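Local coordinates for glycosyl hydrolase family 2, TIM barrel domain protein (Faecalibacterium prausnitzii A2-165, PDB 6ED2) that probably hydrolyses beta-glucuronides, as a gut bacterial beta-glucuronidase of glycosyl hydrolase family 2, at residues 46-51 with 93-98. Sequence-based numbering, arbitrary orientation.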
ATOM      1  N   TRP A  46      -3.350 -33.666 -11.479  1.00 26.08           N
ATOM      2  CA  TRP A  46      -4.060 -34.858 -11.045  1.00 27.60           C
ATOM      3  C   TRP A  46      -5.544 -34.536 -10.963  1.00 25.04           C
ATOM      4  O   TRP A  46      -5.963 -33.402 -11.196  1.00 29.80           O
ATOM      5  CB  TRP A  46      -3.544 -35.349  -9.686  1.00 29.97           C
ATOM      6  CG  TRP A  46      -2.111 -35.852  -9.625  1.00 27.50           C
ATOM      7  CD1 TRP A  46      -1.047 -35.431 -10.373  1.00 27.16           C
ATOM      8  CD2 TRP A  46      -1.599 -36.843  -8.724  1.00 24.98           C
ATOM      9  NE1 TRP A  46       0.100 -36.101  -9.994  1.00 26.60           N
ATOM     10  CE2 TRP A  46      -0.216 -36.979  -8.988  1.00 26.36           C
ATOM     11  CE3 TRP A  46      -2.176 -37.629  -7.720  1.00 28.03           C
ATOM     12  CZ2 TRP A  46       0.599 -37.874  -8.287  1.00 26.81           C
ATOM     13  CZ3 TRP A  46      -1.356 -38.524  -7.013  1.00 27.62           C
ATOM     14  CH2 TRP A  46       0.013 -38.636  -7.310  1.00 27.28           C
ATOM     15  N   ARG A  47      -6.343 -35.546 -10.629  1.00 27.45           N
ATOM     16  CA  ARG A  47      -7.741 -35.360 -10.276  1.00 27.77           C
ATOM     17  C   ARG A  47      -7.878 -35.321  -8.754  1.00 32.08           C
ATOM     18  O   ARG A  47      -7.040 -35.840  -8.015  1.00 28.20           O
ATOM     19  CB  ARG A  47      -8.615 -36.475 -10.863  1.00 28.81           C
ATOM     20  CG  ARG A  47      -8.450 -36.722 -12.366  1.00 33.57           C
ATOM     21  CD  ARG A  47      -8.639 -35.448 -13.191  1.00 34.02           C
ATOM     22  NE  ARG A  47      -9.968 -34.847 -12.999  1.00 37.60           N
ATOM     23  CZ  ARG A  47     -10.359 -33.706 -13.568  1.00 39.87           C
ATOM     24  NH1 ARG A  47      -9.526 -33.032 -14.367  1.00 37.84           N
ATOM     25  NH2 ARG A  47     -11.577 -33.227 -13.332  1.00 35.05           N
ATOM     26  N   PHE A  48      -8.961 -34.709  -8.293  1.00 29.08           N
ATOM     27  CA  PHE A  48      -9.097 -34.363  -6.890  1.00 26.06           C
ATOM     28  C   PHE A  48     -10.573 -34.317  -6.543  1.00 30.06           C
ATOM     29  O   PHE A  48     -11.380 -33.807  -7.320  1.00 31.47           O
ATOM     30  CB  PHE A  48      -8.424 -33.004  -6.601  1.00 24.30           C
ATOM     31  CG  PHE A  48      -8.577 -32.508  -5.171  1.00 28.66           C
ATOM     32  CD1 PHE A  48      -7.535 -32.645  -4.266  1.00 27.12           C
ATOM     33  CD2 PHE A  48      -9.734 -31.844  -4.756  1.00 27.70           C
ATOM     34  CE1 PHE A  48      -7.646 -32.154  -2.950  1.00 25.23           C
ATOM     35  CE2 PHE A  48      -9.855 -31.361  -3.450  1.00 27.87           C
ATOM     36  CZ  PHE A  48      -8.796 -31.512  -2.549  1.00 28.44           C
ATOM     37  N   SER A  49     -10.916 -34.834  -5.367  1.00 28.64           N
ATOM     38  CA  SER A  49     -12.278 -34.723  -4.883  1.00 29.17           C
ATOM     39  C   SER A  49     -12.263 -34.608  -3.368  1.00 30.79           C
ATOM     40  O   SER A  49     -11.544 -35.352  -2.696  1.00 30.32           O
ATOM     41  CB  SER A  49     -13.124 -35.931  -5.300  1.00 27.98           C
ATOM     42  OG  SER A  49     -14.460 -35.703  -4.914  1.00 29.85           O
ATOM     43  N   PHE A  50     -13.046 -33.666  -2.843  1.00 30.73           N
ATOM     44  CA  PHE A  50     -13.381 -33.681  -1.426  1.00 30.71           C
ATOM     45  C   PHE A  50     -14.284 -34.876  -1.129  1.00 34.92           C
ATOM     46  O   PHE A  50     -15.028 -35.346  -1.993  1.00 35.11           O
ATOM     47  CB  PHE A  50     -14.085 -32.380  -1.022  1.00 27.80           C
ATOM     48  CG  PHE A  50     -13.234 -31.142  -1.185  1.00 31.78           C
ATOM     49  CD1 PHE A  50     -12.099 -30.956  -0.410  1.00 29.62           C
ATOM     50  CD2 PHE A  50     -13.573 -30.156  -2.111  1.00 34.94           C
ATOM     51  CE1 PHE A  50     -11.308 -29.817  -0.560  1.00 29.53           C
ATOM     52  CE2 PHE A  50     -12.781 -29.004  -2.262  1.00 30.32           C
ATOM     53  CZ  PHE A  50     -11.655 -28.837  -1.482  1.00 26.36           C
ATOM     54  N   ASP A  51     -14.223 -35.363   0.112  1.00 35.07           N
ATOM     55  CA  ASP A  51     -15.030 -36.500   0.574  1.00 32.89           C
ATOM     56  C   ASP A  51     -15.635 -36.150   1.931  1.00 32.37           C
ATOM     57  O   ASP A  51     -15.234 -36.698   2.963  1.00 34.04           O
ATOM     58  CB  ASP A  51     -14.165 -37.762   0.658  1.00 33.59           C
ATOM     59  CG  ASP A  51     -14.970 -39.054   0.907  1.00 34.91           C
ATOM     60  OD1 ASP A  51     -16.217 -39.021   1.089  1.00 30.45           O
ATOM     61  OD2 ASP A  51     -14.313 -40.121   0.922  1.00 33.00           O
ATOM     62  N   PHE A  93      -9.953 -36.178   1.714  1.00 26.80           N
ATOM     63  CA  PHE A  93      -9.942 -35.724   0.329  1.00 28.39           C
ATOM     64  C   PHE A  93      -9.079 -36.677  -0.494  1.00 33.13           C
ATOM     65  O   PHE A  93      -8.165 -37.325   0.028  1.00 32.54           O
ATOM     66  CB  PHE A  93      -9.430 -34.268   0.196  1.00 28.30           C
ATOM     67  CG  PHE A  93      -8.130 -33.996   0.925  1.00 27.35           C
ATOM     68  CD1 PHE A  93      -6.914 -34.052   0.248  1.00 22.73           C
ATOM     69  CD2 PHE A  93      -8.127 -33.682   2.290  1.00 27.73           C
ATOM     70  CE1 PHE A  93      -5.709 -33.805   0.892  1.00 22.67           C
ATOM     71  CE2 PHE A  93      -6.929 -33.430   2.959  1.00 26.34           C
ATOM     72  CZ  PHE A  93      -5.711 -33.492   2.256  1.00 26.76           C
ATOM     73  N   TRP A  94      -9.362 -36.740  -1.800  1.00 30.62           N
ATOM     74  CA  TRP A  94      -8.776 -37.745  -2.680  1.00 30.08           C
ATOM     75  C   TRP A  94      -7.996 -37.108  -3.823  1.00 30.61           C
ATOM     76  O   TRP A  94      -8.451 -36.140  -4.448  1.00 28.65           O
ATOM     77  CB  TRP A  94      -9.856 -38.653  -3.279  1.00 30.25           C
ATOM     78  CG  TRP A  94     -10.610 -39.519  -2.306  1.00 29.86           C
ATOM     79  CD1 TRP A  94     -11.573 -39.124  -1.437  1.00 30.52           C
ATOM     80  CD2 TRP A  94     -10.488 -40.939  -2.156  1.00 26.63           C
ATOM     81  NE1 TRP A  94     -12.062 -40.207  -0.741  1.00 32.26           N
ATOM     82  CE2 TRP A  94     -11.406 -41.334  -1.163  1.00 34.46           C
ATOM     83  CE3 TRP A  94      -9.686 -41.913  -2.761  1.00 28.28           C
ATOM     84  CZ2 TRP A  94     -11.541 -42.666  -0.753  1.00 32.95           C
ATOM     85  CZ3 TRP A  94      -9.823 -43.227  -2.366  1.00 32.51           C
ATOM     86  CH2 TRP A  94     -10.742 -43.594  -1.369  1.00 34.54           C
ATOM     87  N   TYR A  95      -6.829 -37.678  -4.095  1.00 25.67           N
ATOM     88  CA  TYR A  95      -6.044 -37.408  -5.286  1.00 28.90           C
ATOM     89  C   TYR A  95      -6.024 -38.662  -6.151  1.00 34.55           C
ATOM     90  O   TYR A  95      -6.034 -39.787  -5.639  1.00 35.14           O
ATOM     91  CB  TYR A  95      -4.610 -37.019  -4.931  1.00 27.23           C
ATOM     92  CG  TYR A  95      -4.416 -35.607  -4.442  1.00 31.23           C
ATOM     93  CD1 TYR A  95      -3.863 -34.643  -5.276  1.00 26.89           C
ATOM     94  CD2 TYR A  95      -4.743 -35.240  -3.136  1.00 28.28           C
ATOM     95  CE1 TYR A  95      -3.659 -33.352  -4.840  1.00 28.23           C
ATOM     96  CE2 TYR A  95      -4.546 -33.929  -2.686  1.00 25.91           C
ATOM     97  CZ  TYR A  95      -4.008 -32.992  -3.547  1.00 29.98           C
ATOM     98  OH  TYR A  95      -3.803 -31.690  -3.130  1.00 29.34           O
ATOM     99  N   GLU A  96      -6.000 -38.472  -7.467  1.00 32.35           N
ATOM    100  CA  GLU A  96      -6.036 -39.605  -8.381  1.00 30.68           C
ATOM    101  C   GLU A  96      -5.240 -39.261  -9.630  1.00 32.65           C
ATOM    102  O   GLU A  96      -5.353 -38.153 -10.158  1.00 37.39           O
ATOM    103  CB  GLU A  96      -7.471 -39.979  -8.756  1.00 32.24           C
ATOM    104  CG  GLU A  96      -7.592 -41.233  -9.624  1.00 44.53           C
ATOM    105  CD  GLU A  96      -8.931 -41.329 -10.359  1.00 42.76           C
ATOM    106  OE1 GLU A  96      -9.969 -41.572  -9.712  1.00 45.29           O
ATOM    107  OE2 GLU A  96      -8.942 -41.158 -11.596  1.00 59.28           O
ATOM    108  N   THR A  97      -4.422 -40.202 -10.084  1.00 32.92           N
ATOM    109  CA  THR A  97      -3.775 -40.064 -11.376  1.00 32.03           C
ATOM    110  C   THR A  97      -3.556 -41.457 -11.948  1.00 34.98           C
ATOM    111  O   THR A  97      -4.028 -42.454 -11.399  1.00 35.23           O
ATOM    112  CB  THR A  97      -2.482 -39.247 -11.269  1.00 31.10           C
ATOM    113  OG1 THR A  97      -1.967 -39.021 -12.582  1.00 32.42           O
ATOM    114  CG2 THR A  97      -1.420 -39.956 -10.415  1.00 28.59           C
ATOM    115  N   SER A  98      -2.875 -41.515 -13.084  1.00 35.61           N
ATOM    116  CA  SER A  98      -2.586 -42.761 -13.773  1.00 35.55           C
ATOM    117  C   SER A  98      -1.111 -42.778 -14.087  1.00 33.21           C
ATOM    118  O   SER A  98      -0.510 -41.734 -14.343  1.00 37.86           O
ATOM    119  CB  SER A  98      -3.370 -42.918 -15.093  1.00 30.23           C
ATOM    120  OG  SER A  98      -4.758 -42.959 -14.835  1.00 51.14           O
TER
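Arg47 and Glu96 form one hydrogen-bonded pair of an antiparallel match, and Ser49 and Trp94 form the next; the segment directions differ by 158°. Arg47 N donates to Glu96 O at 2.8 Å and Glu96 N returns a bond to Arg47 O. Between these pairs lies the non-hydrogen-bonded Phe48-Tyr95, where Phe48 CA approaches Trp94 O at 3.1 Å in a CA-H...O contact. On the face carrying both rings, Phe48 presents its edge to the face of Tyr95, the planes 88° apart, a T-shaped pair with CD1 above the tyrosine's rim. Phe48 CG lies anti to the backbone N (chi1 177°), which turns the edge of the Phe48 ring, at CD1 and CE1, onto the face of Tyr95; Phe93 CD1 touches Phe48 CE1 at 3.8 Å, and Phe77 extends the cluster. On the face of Ser49, Trp94 NE1 donates to Asp51 OD2 at 2.8 Å, nearly straight and close to the indole plane but on the carboxylate's anti side. Asp51 OD2 also accepts from Gly56 N. Thr97 CG2 sits 3.3 Å from the centroid of the Trp46 six-membered ring, a CH-pi contact, while Trp46 NE1 bonds Leu42 O. An alanine at Trp46 is likely to leave the Thr97 methyl without its aromatic cover and open a gap beside Tyr95 CB. These strands pair within the antiparallel beta sheet of the family 2 sugar-binding domain, a jelly-roll fold in this family.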